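Local coordinates for protein methylglyoxal reductase (NADPH-dependent) (Candida albicans SC5314, PDB 6KWS) that probably reduces methylglyoxal with NADPH as hydride donor, as a member of the dihydroflavonol-4-reductase subfamily of short-chain dehydrogenases, at residues 109-114 / 185-190; 276-281 / 286-291; 40-45 / 51-56; 91-96 / 155-160. The protein carries 1 engineered substitution. All coordinates share one frame; numbering follows the deposited sequence.

Interaction 1: residues 109-114 / 185-190; sequences QAIYNF and VKFSLS
Two first torsions set up the meeting of Ile111 and Phe187. In the helical residue, chi1 of -58° swings CG1 beside the backbone N and sends the CG2 methyl out toward 185-190; in Phe187, chi1 of 53° holds the ring between its own backbone N and carbonyl carbon. The two side chains cross at about a right angle, and the methyl meets one corner of the ring: Ile111 CG2 lies 3.4 Å from Phe187 CE2 and 3.6 Å from Phe187 CD2, approaching obliquely. Near the plane of the same ring, at its edge, is the backbone N of Tyr112. Phe187 also has a partner within its own segment, since Val185 CG1 stands 4.1 Å above the ring plane, over its centre. The other branch of that valine serves the helix: Val185 CG2 is 4.0 Å from Tyr112 CE2, with Val185 CA at the edge of the tyrosine ring. Both side-chain pairs are apolar. They pack the C-terminal end of helix 92-114 against the residues leading into strand 188-194 of the Rossmann-type sheet, while Phe187 also touches Val121 of the adjacent strand 120-124 and Ile179 of helix 160-181.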
loop_
_atom_site.group_PDB
_atom_site.type_symbol
_atom_site.label_atom_id
_atom_site.label_comp_id
_atom_site.label_asym_id
_atom_site.label_seq_id
_atom_site.Cartn_x
_atom_site.Cartn_y
_atom_site.Cartn_z
ATOM N N GLN A 109 2.778 14.594 14.787
ATOM C CA GLN A 109 3.137 15.376 15.966
ATOM C C GLN A 109 4.468 14.908 16.560
ATOM O O GLN A 109 5.334 15.731 16.884
ATOM C CB GLN A 109 2.022 15.324 17.007
ATOM C CG GLN A 109 2.266 16.280 18.167
ATOM C CD GLN A 109 1.807 17.694 17.848
ATOM O OE1 GLN A 109 0.694 17.897 17.362
ATOM N NE2 GLN A 109 2.685 18.678 18.081
ATOM N N ALA A 110 4.667 13.591 16.684
ATOM C CA ALA A 110 5.952 13.111 17.188
ATOM C C ALA A 110 7.093 13.572 16.290
ATOM O O ALA A 110 8.133 14.028 16.776
ATOM C CB ALA A 110 5.948 11.590 17.323
ATOM N N ILE A 111 6.911 13.486 14.974
ATOM C CA ILE A 111 7.970 13.960 14.097
ATOM C C ILE A 111 8.156 15.459 14.270
ATOM O O ILE A 111 9.281 15.970 14.192
ATOM C CB ILE A 111 7.661 13.567 12.642
ATOM C CG1 ILE A 111 7.515 12.042 12.554
ATOM C CG2 ILE A 111 8.748 14.083 11.685
ATOM C CD1 ILE A 111 6.860 11.555 11.277
ATOM N N TYR A 112 7.073 16.180 14.543
ATOM C CA TYR A 112 7.176 17.620 14.739
ATOM C C TYR A 112 8.014 17.954 15.972
ATOM O O TYR A 112 8.964 18.740 15.893
ATOM C CB TYR A 112 5.782 18.215 14.851
ATOM C CG TYR A 112 5.748 19.714 14.754
ATOM C CD1 TYR A 112 5.187 20.479 15.774
ATOM C CD2 TYR A 112 6.261 20.365 13.643
ATOM C CE1 TYR A 112 5.137 21.848 15.691
ATOM C CE2 TYR A 112 6.216 21.742 13.547
ATOM C CZ TYR A 112 5.653 22.477 14.578
ATOM O OH TYR A 112 5.601 23.847 14.502
ATOM N N ASN A 113 7.688 17.350 17.119
ATOM C CA ASN A 113 8.413 17.659 18.350
ATOM C C ASN A 113 9.844 17.128 18.299
ATOM O O ASN A 113 10.807 17.887 18.470
ATOM C CB ASN A 113 7.666 17.091 19.562
ATOM C CG ASN A 113 6.237 17.608 19.665
ATOM O OD1 ASN A 113 5.915 18.673 19.157
ATOM N ND2 ASN A 113 5.370 16.839 20.317
ATOM N N PHE A 114 10.013 15.832 18.038
ATOM C CA PHE A 114 11.302 15.185 18.248
ATOM C C PHE A 114 11.990 14.731 16.961
ATOM O O PHE A 114 13.078 14.142 17.029
ATOM C CB PHE A 114 11.130 14.012 19.214
ATOM C CG PHE A 114 10.135 14.275 20.304
ATOM C CD1 PHE A 114 10.516 14.913 21.477
ATOM C CD2 PHE A 114 8.815 13.870 20.173
ATOM C CE1 PHE A 114 9.587 15.156 22.505
ATOM C CE2 PHE A 114 7.877 14.115 21.191
ATOM C CZ PHE A 114 8.268 14.755 22.360
ATOM N N VAL A 185 7.323 23.842 10.255
ATOM C CA VAL A 185 7.434 22.460 9.797
ATOM C C VAL A 185 8.718 22.282 9.005
ATOM O O VAL A 185 8.898 22.895 7.948
ATOM C CB VAL A 185 6.217 22.069 8.958
ATOM C CG1 VAL A 185 6.366 20.640 8.479
ATOM C CG2 VAL A 185 4.942 22.254 9.773
ATOM N N LYS A 186 9.607 21.414 9.500
ATOM C CA LYS A 186 10.944 21.274 8.937
ATOM C C LYS A 186 11.026 20.230 7.835
ATOM O O LYS A 186 11.991 20.232 7.065
ATOM C CB LYS A 186 11.947 20.932 10.043
ATOM C CG LYS A 186 12.132 22.037 11.092
ATOM C CD LYS A 186 13.158 21.644 12.168
ATOM C CE LYS A 186 12.497 21.240 13.499
ATOM N NZ LYS A 186 13.275 20.201 14.273
ATOM N N PHE A 187 10.044 19.348 7.716
ATOM C CA PHE A 187 10.115 18.276 6.736
ATOM C C PHE A 187 9.097 18.489 5.629
ATOM O O PHE A 187 8.042 19.090 5.839
ATOM C CB PHE A 187 9.876 16.902 7.377
ATOM C CG PHE A 187 8.614 16.813 8.193
ATOM C CD1 PHE A 187 7.401 16.495 7.601
ATOM C CD2 PHE A 187 8.645 17.032 9.555
ATOM C CE1 PHE A 187 6.238 16.409 8.363
ATOM C CE2 PHE A 187 7.491 16.943 10.316
ATOM C CZ PHE A 187 6.290 16.628 9.723
ATOM N N SER A 188 9.432 17.983 4.447
ATOM C CA SER A 188 8.437 17.847 3.402
ATOM C C SER A 188 7.621 16.585 3.655
ATOM O O SER A 188 7.923 15.785 4.547
ATOM C CB SER A 188 9.096 17.807 2.033
ATOM O OG SER A 188 10.185 16.907 2.052
ATOM N N LEU A 189 6.557 16.421 2.880
ATOM C CA LEU A 189 5.717 15.236 2.977
ATOM C C LEU A 189 5.297 14.794 1.588
ATOM O O LEU A 189 4.853 15.610 0.778
ATOM C CB LEU A 189 4.483 15.498 3.839
ATOM C CG LEU A 189 3.472 14.356 3.857
ATOM C CD1 LEU A 189 3.705 13.506 5.062
ATOM C CD2 LEU A 189 2.069 14.900 3.874
ATOM N N SER A 190 5.444 13.510 1.315
ATOM C CA SER A 190 4.928 12.922 0.092
ATOM C C SER A 190 3.958 11.798 0.425
ATOM O O SER A 190 3.937 11.248 1.533
ATOM C CB SER A 190 6.051 12.386 -0.797
ATOM O OG SER A 190 6.870 13.441 -1.236
#

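Interaction 2: residues 276-281 / 286-291; sequences IINDKF and GKIPVD
Asn278 and Ile288 contribute most of the buried surface, and Ile277 adds a smaller share. The amide of Asn278 splits its work between its two ends. Its nitrogen makes the one hydrogen bond between the segments: Asn278 ND2 donates to Pro289 O over 2.7 Å, with an N-H...O angle of 154°. The acceptor oxygen lies almost exactly in the amide plane of the asparagine, and the donor meets the carbonyl at a C=O...N angle of 147°, tilted somewhat from the carbonyl plane. The other end of the amide rests on hydrocarbon, with Asn278 OD1 3.7 Å from Ile288 CG1 and 3.8 Å from Ile288 CD1; the two side chains slide past each other in opposite directions.

In Ile288, chi1 of 56° directs the CG1-CD1 arm at the helix. Its terminal methyl thereby touches two successive helical residues, since Ile288 CD1 also lies 3.6 Å from Ile277 CG2, where the isoleucines cross at about a right angle. At the margin, Val290 CG2 is 4.2 Å from Asn278 ND2.

Ile277 continues this apolar layer away from the loop, touching Ile221 and Leu222 of helix 216-222 and Val331 of helix 323-337. Beside the contact, Gln271 NE2, from the first turn of helix 270-280, bonds to Val290 O. The chemistry is therefore mixed: isoleucine packing joins the returning loop to the helix, while a buried amide gives a directional bond to a proline carbonyl, one that probably restrains the amide's rotation and helps to hold the loop backbone at Pro289.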
loop_
_atom_site.group_PDB
_atom_site.type_symbol
_atom_site.label_atom_id
_atom_site.label_comp_id
_atom_site.label_asym_id
_atom_site.label_seq_id
_atom_site.Cartn_x
_atom_site.Cartn_y
_atom_site.Cartn_z
ATOM N N ILE A 276 -5.436 -15.107 -17.153
ATOM C CA ILE A 276 -3.986 -15.218 -16.997
ATOM C C ILE A 276 -3.619 -16.558 -16.380
ATOM O O ILE A 276 -2.678 -17.229 -16.829
ATOM C CB ILE A 276 -3.428 -14.061 -16.156
ATOM C CG1 ILE A 276 -3.551 -12.728 -16.904
ATOM C CG2 ILE A 276 -1.985 -14.337 -15.800
ATOM C CD1 ILE A 276 -2.915 -11.542 -16.173
ATOM N N ILE A 277 -4.357 -16.971 -15.347
ATOM C CA ILE A 277 -4.020 -18.199 -14.638
ATOM C C ILE A 277 -4.260 -19.406 -15.539
ATOM O O ILE A 277 -3.392 -20.282 -15.674
ATOM C CB ILE A 277 -4.812 -18.282 -13.317
ATOM C CG1 ILE A 277 -4.413 -17.113 -12.401
ATOM C CG2 ILE A 277 -4.597 -19.635 -12.604
ATOM C CD1 ILE A 277 -5.207 -17.041 -11.097
ATOM N N ASN A 278 -5.425 -19.446 -16.205
ATOM C CA ASN A 278 -5.723 -20.565 -17.095
ATOM C C ASN A 278 -4.697 -20.683 -18.223
ATOM O O ASN A 278 -4.406 -21.802 -18.670
ATOM C CB ASN A 278 -7.146 -20.450 -17.639
ATOM C CG ASN A 278 -8.171 -21.107 -16.724
ATOM O OD1 ASN A 278 -7.974 -22.240 -16.296
ATOM N ND2 ASN A 278 -9.277 -20.420 -16.445
ATOM N N ASP A 279 -4.084 -19.568 -18.645
ATOM C CA ASP A 279 -3.107 -19.622 -19.730
ATOM C C ASP A 279 -1.651 -19.806 -19.277
ATOM O O ASP A 279 -0.801 -20.160 -20.100
ATOM C CB ASP A 279 -3.228 -18.367 -20.605
ATOM C CG ASP A 279 -4.287 -18.537 -21.733
ATOM O OD1 ASP A 279 -4.021 -19.334 -22.679
ATOM O OD2 ASP A 279 -5.388 -17.898 -21.662
ATOM N N LYS A 280 -1.324 -19.636 -18.003
ATOM C CA LYS A 280 0.066 -19.792 -17.600
ATOM C C LYS A 280 0.308 -20.969 -16.663
ATOM O O LYS A 280 1.467 -21.300 -16.391
ATOM C CB LYS A 280 0.583 -18.502 -16.946
ATOM C CG LYS A 280 0.399 -17.263 -17.798
ATOM C CD LYS A 280 1.383 -17.212 -18.927
ATOM C CE LYS A 280 0.815 -16.424 -20.098
ATOM N NZ LYS A 280 1.884 -15.945 -21.014
ATOM N N PHE A 281 -0.735 -21.620 -16.166
ATOM C CA PHE A 281 -0.577 -22.714 -15.217
ATOM C C PHE A 281 -1.340 -23.910 -15.766
ATOM O O PHE A 281 -2.487 -24.181 -15.360
ATOM C CB PHE A 281 -1.035 -22.309 -13.819
ATOM C CG PHE A 281 -0.215 -21.209 -13.223
ATOM C CD1 PHE A 281 0.847 -21.491 -12.386
ATOM C CD2 PHE A 281 -0.495 -19.883 -13.520
ATOM C CE1 PHE A 281 1.608 -20.467 -11.835
ATOM C CE2 PHE A 281 0.260 -18.863 -12.982
ATOM C CZ PHE A 281 1.316 -19.156 -12.133
ATOM N N GLY A 286 -8.374 -26.367 -15.880
ATOM C CA GLY A 286 -9.300 -27.454 -15.700
ATOM C C GLY A 286 -9.789 -27.613 -14.279
ATOM O O GLY A 286 -10.862 -28.198 -14.068
ATOM N N LYS A 287 -9.041 -27.111 -13.292
ATOM C CA LYS A 287 -9.457 -27.176 -11.896
ATOM C C LYS A 287 -10.105 -25.886 -11.408
ATOM O O LYS A 287 -10.703 -25.880 -10.328
ATOM C CB LYS A 287 -8.259 -27.521 -10.995
ATOM C CG LYS A 287 -7.372 -28.631 -11.561
ATOM C CD LYS A 287 -6.352 -29.160 -10.538
ATOM C CE LYS A 287 -5.501 -30.303 -11.115
ATOM N NZ LYS A 287 -4.342 -30.640 -10.220
ATOM N N ILE A 288 -9.993 -24.802 -12.162
ATOM C CA ILE A 288 -10.604 -23.527 -11.803
ATOM C C ILE A 288 -11.497 -23.131 -12.970
ATOM O O ILE A 288 -11.359 -23.676 -14.078
ATOM C CB ILE A 288 -9.542 -22.450 -11.480
ATOM C CG1 ILE A 288 -8.577 -22.289 -12.647
ATOM C CG2 ILE A 288 -8.804 -22.790 -10.189
ATOM C CD1 ILE A 288 -7.982 -20.908 -12.757
ATOM N N PRO A 289 -12.431 -22.204 -12.759
ATOM C CA PRO A 289 -13.390 -21.880 -13.819
ATOM C C PRO A 289 -12.724 -21.248 -15.028
ATOM O O PRO A 289 -11.566 -20.829 -15.020
ATOM C CB PRO A 289 -14.352 -20.901 -13.142
ATOM C CG PRO A 289 -14.231 -21.200 -11.683
ATOM C CD PRO A 289 -12.781 -21.532 -11.495
ATOM N N VAL A 290 -13.498 -21.199 -16.106
ATOM C CA VAL A 290 -13.090 -20.503 -17.309
ATOM C C VAL A 290 -13.901 -19.232 -17.556
ATOM O O VAL A 290 -13.345 -18.254 -18.069
ATOM C CB VAL A 290 -13.187 -21.460 -18.517
ATOM C CG1 VAL A 290 -12.815 -20.748 -19.819
ATOM C CG2 VAL A 290 -12.291 -22.660 -18.287
ATOM N N ASP A 291 -15.153 -19.181 -17.087
ATOM C CA ASP A 291 -16.310 -18.549 -17.730
ATOM C C ASP A 291 -16.043 -17.896 -19.082
ATOM O O ASP A 291 -15.750 -18.606 -20.049
ATOM C CB ASP A 291 -16.986 -17.532 -16.807
ATOM C CG ASP A 291 -18.538 -17.611 -16.879
ATOM O OD1 ASP A 291 -19.207 -16.686 -16.365
ATOM O OD2 ASP A 291 -19.085 -18.596 -17.440
#

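Interaction 3: residues 40-45 / 51-56; sequences HLLKLF and LSYEIV
Leu42 is the bump of this contact, and the hollow that takes it lies between Leu51 and Tyr53, two residues apart on the side of the strand that points to the helix. One branch goes into the leucine side of the hollow: Leu42 CD2 lies 3.6 Å from both Leu51 CG and Leu51 CD2, the two side chains crossing obliquely. The rest leans on the tyrosine, with Leu42 CG 3.8 Å from Tyr53 CD2 and Leu42 CD1 in the plane of the ring at its edge. The aromatic ring thus forms a wall met along its rim. A chi1 of 72° places the ring so that its CD2-CE2 side faces Leu42, and the hydroxyl at its far end is hydrogen-bonded to Asp39 OD1 of the same helix.

Helix 35-44 is the connection in the beta-alpha-beta unit 27-32, 35-44, 51-55 of the Rossmann fold, and the axes of helix 40-44 and strand 51-55 run nearly antiparallel, at 170° and 8.8 Å. The side chain of Leu41 lies about 4 Å from that of Thr10 and about 7 Å from that of Arg33, residues that bind NADPH, although this chain holds no cofactor.

One helical turn beyond Leu41, Phe45 closes the other flank of Leu51. Leu51 CD2 is 4.0 Å from both Phe45 CB and Phe45 CD2, so this methyl sits between Leu42 and the base of the phenylalanine. The Phe45 ring packs edge-to-face with Phe203 and touches Val18 and Leu22 of helix 12-23.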
loop_
_atom_site.group_PDB
_atom_site.type_symbol
_atom_site.label_atom_id
_atom_site.label_comp_id
_atom_site.label_asym_id
_atom_site.label_seq_id
_atom_site.Cartn_x
_atom_site.Cartn_y
_atom_site.Cartn_z
ATOM N N HIS A 40 12.125 -11.830 13.861
ATOM C CA HIS A 40 11.761 -12.480 12.612
ATOM C C HIS A 40 12.286 -11.700 11.421
ATOM O O HIS A 40 12.902 -12.264 10.507
ATOM C CB HIS A 40 10.249 -12.611 12.529
ATOM C CG HIS A 40 9.792 -13.318 11.301
ATOM N ND1 HIS A 40 10.244 -14.574 10.964
ATOM C CD2 HIS A 40 8.959 -12.935 10.308
ATOM C CE1 HIS A 40 9.696 -14.942 9.823
ATOM N NE2 HIS A 40 8.910 -13.966 9.406
ATOM N N LEU A 41 12.056 -10.392 11.422
ATOM C CA LEU A 41 12.488 -9.568 10.307
ATOM C C LEU A 41 13.994 -9.631 10.136
ATOM O O LEU A 41 14.487 -9.809 9.017
ATOM C CB LEU A 41 12.031 -8.132 10.522
ATOM C CG LEU A 41 12.302 -7.202 9.355
ATOM C CD1 LEU A 41 11.354 -7.528 8.214
ATOM C CD2 LEU A 41 12.140 -5.759 9.823
ATOM N N LEU A 42 14.750 -9.519 11.235
ATOM C CA LEU A 42 16.196 -9.541 11.063
ATOM C C LEU A 42 16.672 -10.903 10.560
ATOM O O LEU A 42 17.670 -10.972 9.835
ATOM C CB LEU A 42 16.921 -9.151 12.351
ATOM C CG LEU A 42 16.558 -7.841 13.067
ATOM C CD1 LEU A 42 17.704 -7.424 13.961
ATOM C CD2 LEU A 42 16.171 -6.684 12.144
ATOM N N LYS A 43 15.955 -11.986 10.877
ATOM C CA LYS A 43 16.390 -13.300 10.414
ATOM C C LYS A 43 16.111 -13.510 8.923
ATOM O O LYS A 43 16.940 -14.090 8.208
ATOM C CB LYS A 43 15.720 -14.393 11.237
ATOM C CG LYS A 43 16.219 -14.504 12.652
ATOM C CD LYS A 43 15.884 -15.872 13.182
ATOM C CE LYS A 43 15.094 -15.785 14.466
ATOM N NZ LYS A 43 15.347 -17.005 15.276
ATOM N N LEU A 44 14.939 -13.088 8.440
ATOM C CA LEU A 44 14.666 -13.146 7.004
ATOM C C LEU A 44 15.811 -12.552 6.200
ATOM O O LEU A 44 16.218 -13.115 5.178
ATOM C CB LEU A 44 13.361 -12.415 6.684
ATOM C CG LEU A 44 12.105 -13.167 7.141
ATOM C CD1 LEU A 44 10.830 -12.334 6.961
ATOM C CD2 LEU A 44 11.994 -14.505 6.421
ATOM N N PHE A 45 16.356 -11.421 6.647
ATOM C CA PHE A 45 17.442 -10.767 5.933
ATOM C C PHE A 45 18.813 -11.223 6.411
ATOM O O PHE A 45 19.823 -10.681 5.961
ATOM C CB PHE A 45 17.314 -9.242 6.056
ATOM C CG PHE A 45 16.183 -8.661 5.244
ATOM C CD1 PHE A 45 16.344 -8.401 3.889
ATOM C CD2 PHE A 45 14.959 -8.387 5.831
ATOM C CE1 PHE A 45 15.303 -7.878 3.142
ATOM C CE2 PHE A 45 13.910 -7.873 5.087
ATOM C CZ PHE A 45 14.081 -7.614 3.743
ATOM N N LEU A 51 20.680 -3.118 9.364
ATOM C CA LEU A 51 19.280 -3.337 9.689
ATOM C C LEU A 51 19.111 -3.490 11.184
ATOM O O LEU A 51 19.856 -4.237 11.819
ATOM C CB LEU A 51 18.734 -4.584 8.985
ATOM C CG LEU A 51 17.248 -4.883 9.239
ATOM C CD1 LEU A 51 16.298 -3.792 8.728
ATOM C CD2 LEU A 51 16.886 -6.209 8.634
ATOM N N SER A 52 18.112 -2.817 11.734
ATOM C CA SER A 52 17.802 -2.925 13.154
ATOM C C SER A 52 16.368 -2.459 13.345
ATOM O O SER A 52 15.766 -1.860 12.446
ATOM C CB SER A 52 18.758 -2.095 14.003
ATOM O OG SER A 52 18.668 -0.726 13.634
ATOM N N TYR A 53 15.835 -2.714 14.539
ATOM C CA TYR A 53 14.431 -2.427 14.790
ATOM C C TYR A 53 14.209 -1.843 16.181
ATOM O O TYR A 53 14.996 -2.060 17.107
ATOM C CB TYR A 53 13.575 -3.689 14.612
ATOM C CG TYR A 53 13.725 -4.732 15.706
ATOM C CD1 TYR A 53 12.883 -4.732 16.815
ATOM C CD2 TYR A 53 14.692 -5.725 15.621
ATOM C CE1 TYR A 53 13.000 -5.684 17.815
ATOM C CE2 TYR A 53 14.818 -6.690 16.620
ATOM C CZ TYR A 53 13.964 -6.663 17.719
ATOM O OH TYR A 53 14.066 -7.619 18.725
ATOM N N GLU A 54 13.109 -1.106 16.313
ATOM C CA GLU A 54 12.601 -0.641 17.593
ATOM C C GLU A 54 11.137 -1.037 17.706
ATOM O O GLU A 54 10.447 -1.213 16.700
ATOM C CB GLU A 54 12.765 0.878 17.745
ATOM C CG GLU A 54 14.203 1.356 17.640
ATOM C CD GLU A 54 15.024 1.053 18.920
ATOM O OE1 GLU A 54 16.155 1.565 19.035
ATOM O OE2 GLU A 54 14.542 0.306 19.805
ATOM N N ILE A 55 10.654 -1.181 18.933
ATOM C CA ILE A 55 9.298 -1.667 19.170
ATOM C C ILE A 55 8.349 -0.504 19.415
ATOM O O ILE A 55 8.595 0.333 20.292
ATOM C CB ILE A 55 9.249 -2.649 20.346
ATOM C CG1 ILE A 55 10.089 -3.870 19.997
ATOM C CG2 ILE A 55 7.810 -3.025 20.625
ATOM C CD1 ILE A 55 9.986 -4.943 20.978
ATOM N N VAL A 56 7.254 -0.470 18.650
ATOM C CA VAL A 56 6.152 0.465 18.835
ATOM C C VAL A 56 4.854 -0.328 18.777
ATOM O O VAL A 56 4.373 -0.663 17.685
ATOM C CB VAL A 56 6.160 1.574 17.766
ATOM C CG1 VAL A 56 4.932 2.469 17.913
ATOM C CG2 VAL A 56 7.446 2.379 17.827
#

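Interaction 4: residues 91-96 / 155-160; sequences DVEKEL and DALLNP
Glu93 meets Leu157 at the root of its side chain and can be followed outward from there. Its CB packs against the leucine methyl, Glu93 CB to Leu157 CD2 being 3.8 Å, and the same methyl is 4.1 Å from Glu93 CA. With chi1 at -170°, CG lies opposite the backbone N, and Glu93 CG still passes 4.2 Å from Leu157 CD2. Beyond this the chain runs extended, so CD and the carboxylate draw away from the methyl. At the tip, Glu93 OE2 is hydrogen-bonded to Trp153 NE1, four residues before Leu157 in sequence. One side chain therefore grips the 153-157 region twice, by hydrocarbon near its base and by a polar bond at its end.

Glu93 stands in the first turn of helix 92-114, one of the helices flanking the Rossmann-type sheet. Asp91 is the N-cap of that helix: its OD2 accepts from Glu93 N at 2.6 Å, with an N-H...O angle of 149°, the donor lying well above the carboxylate plane. The cap thus engages the backbone N of the same residue whose side chain reaches Trp153.

Beside it, Val92 points toward the opposing segment and meets backbone: Val92 CG1 is 3.6 Å from Ala156 O, and Val92 CG2 is 4.2 Å from Leu157 O. Ala156 and Leu157 also touch Leu97, further along helix 92-114. Past the contact, Asn159 caps helix 160-181 through OD1 to Asn162 N, and that helix carries Lys168, an NADPH-binding residue.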
loop_
_atom_site.group_PDB
_atom_site.type_symbol
_atom_site.label_atom_id
_atom_site.label_comp_id
_atom_site.label_asym_id
_atom_site.label_seq_id
_atom_site.Cartn_x
_atom_site.Cartn_y
_atom_site.Cartn_z
ATOM N N ASP A 91 -18.708 -0.522 15.126
ATOM C CA ASP A 91 -18.841 0.908 14.872
ATOM C C ASP A 91 -17.690 1.346 13.984
ATOM O O ASP A 91 -16.532 1.342 14.407
ATOM C CB ASP A 91 -18.838 1.754 16.147
ATOM C CG ASP A 91 -19.118 3.252 15.858
ATOM O OD1 ASP A 91 -19.364 4.008 16.823
ATOM O OD2 ASP A 91 -19.130 3.679 14.667
ATOM N N VAL A 92 -18.025 1.760 12.768
ATOM C CA VAL A 92 -17.022 2.292 11.862
ATOM C C VAL A 92 -16.394 3.569 12.407
ATOM O O VAL A 92 -15.227 3.855 12.131
ATOM C CB VAL A 92 -17.674 2.511 10.487
ATOM C CG1 VAL A 92 -16.677 3.053 9.504
ATOM C CG2 VAL A 92 -18.267 1.196 9.990
ATOM N N GLU A 93 -17.142 4.359 13.184
ATOM C CA GLU A 93 -16.604 5.644 13.628
ATOM C C GLU A 93 -15.460 5.462 14.621
ATOM O O GLU A 93 -14.391 6.066 14.464
ATOM C CB GLU A 93 -17.700 6.522 14.233
ATOM C CG GLU A 93 -17.218 7.963 14.473
ATOM C CD GLU A 93 -18.345 8.969 14.716
ATOM O OE1 GLU A 93 -19.493 8.549 15.032
ATOM O OE2 GLU A 93 -18.074 10.190 14.577
ATOM N N LYS A 94 -15.666 4.646 15.662
ATOM C CA LYS A 94 -14.627 4.493 16.677
ATOM C C LYS A 94 -13.545 3.507 16.246
ATOM O O LYS A 94 -12.393 3.629 16.673
ATOM C CB LYS A 94 -15.234 4.045 18.020
ATOM C CG LYS A 94 -16.274 5.009 18.616
ATOM C CD LYS A 94 -15.813 6.490 18.574
ATOM C CE LYS A 94 -16.140 7.278 19.878
ATOM N NZ LYS A 94 -16.786 8.623 19.666
ATOM N N GLU A 95 -13.873 2.533 15.415
ATOM C CA GLU A 95 -12.894 1.505 15.093
ATOM C C GLU A 95 -12.069 1.809 13.847
ATOM O O GLU A 95 -10.980 1.246 13.695
ATOM C CB GLU A 95 -13.583 0.140 14.940
ATOM C CG GLU A 95 -13.998 -0.494 16.285
ATOM C CD GLU A 95 -14.791 -1.800 16.124
ATOM O OE1 GLU A 95 -15.963 -1.746 15.681
ATOM O OE2 GLU A 95 -14.251 -2.885 16.453
ATOM N N LEU A 96 -12.534 2.699 12.969
ATOM C CA LEU A 96 -11.820 2.977 11.729
ATOM C C LEU A 96 -11.480 4.447 11.529
ATOM O O LEU A 96 -10.314 4.773 11.256
ATOM C CB LEU A 96 -12.634 2.473 10.535
ATOM C CG LEU A 96 -12.471 0.994 10.203
ATOM C CD1 LEU A 96 -13.447 0.578 9.094
ATOM C CD2 LEU A 96 -11.038 0.712 9.809
ATOM N N ASP A 155 -21.386 9.676 5.272
ATOM C CA ASP A 155 -21.503 8.531 4.382
ATOM C C ASP A 155 -20.446 7.471 4.655
ATOM O O ASP A 155 -20.661 6.298 4.334
ATOM C CB ASP A 155 -21.442 9.017 2.944
ATOM C CG ASP A 155 -22.741 9.697 2.511
ATOM O OD1 ASP A 155 -23.653 9.842 3.370
ATOM O OD2 ASP A 155 -22.856 10.082 1.318
ATOM N N ALA A 156 -19.323 7.847 5.259
ATOM C CA ALA A 156 -18.293 6.871 5.570
ATOM C C ALA A 156 -18.715 5.888 6.664
ATOM O O ALA A 156 -18.133 4.804 6.744
ATOM C CB ALA A 156 -17.008 7.597 5.961
ATOM N N LEU A 157 -19.725 6.221 7.484
ATOM C CA LEU A 157 -20.258 5.320 8.509
ATOM C C LEU A 157 -21.266 4.296 7.988
ATOM O O LEU A 157 -21.640 3.393 8.745
ATOM C CB LEU A 157 -20.953 6.113 9.612
ATOM C CG LEU A 157 -20.332 7.420 10.074
ATOM C CD1 LEU A 157 -21.276 8.049 11.037
ATOM C CD2 LEU A 157 -18.987 7.193 10.737
ATOM N N LEU A 158 -21.733 4.419 6.742
ATOM C CA LEU A 158 -22.832 3.581 6.259
ATOM C C LEU A 158 -22.482 2.097 6.294
ATOM O O LEU A 158 -23.262 1.284 6.797
ATOM C CB LEU A 158 -23.246 4.006 4.846
ATOM C CG LEU A 158 -23.966 5.367 4.830
ATOM C CD1 LEU A 158 -24.322 5.830 3.409
ATOM C CD2 LEU A 158 -25.198 5.349 5.752
ATOM N N ASN A 159 -21.324 1.716 5.764
ATOM C CA ASN A 159 -21.001 0.302 5.621
ATOM C C ASN A 159 -19.486 0.134 5.650
ATOM O O ASN A 159 -18.746 1.093 5.397
ATOM C CB ASN A 159 -21.602 -0.282 4.330
ATOM C CG ASN A 159 -21.106 0.416 3.068
ATOM O OD1 ASN A 159 -19.903 0.577 2.866
ATOM N ND2 ASN A 159 -22.034 0.825 2.205
ATOM N N PRO A 160 -18.996 -1.074 5.978
ATOM C CA PRO A 160 -17.538 -1.305 6.080
ATOM C C PRO A 160 -16.706 -0.940 4.850
ATOM O O PRO A 160 -15.503 -0.672 5.007
ATOM C CB PRO A 160 -17.459 -2.804 6.371
ATOM C CG PRO A 160 -18.700 -3.089 7.131
ATOM C CD PRO A 160 -19.768 -2.142 6.633
#

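How the interactions relate
Interaction 3 comes first along the chain, at the edge strand of the nine-stranded sheet. Interactions 4 and 1 follow with alternating segments: both use helix 92-114, one near its start and the other at its end, with centres 29 Å apart and nearest atoms about 17 Å apart. Interactions 1 and 3 reach the same sheet, their nearest atoms about 9 Å apart. These three belong to the Rossmann-type part that binds NADPH. Interaction 2 comes last, its centre 49 Å from that of interaction 1 and on the opposite side of the chain's centre, away from the known NADPH-binding residues. No two contacts touch, although helix 92-114 joins interactions 1 and 4 and the sheet joins interactions 1 and 3.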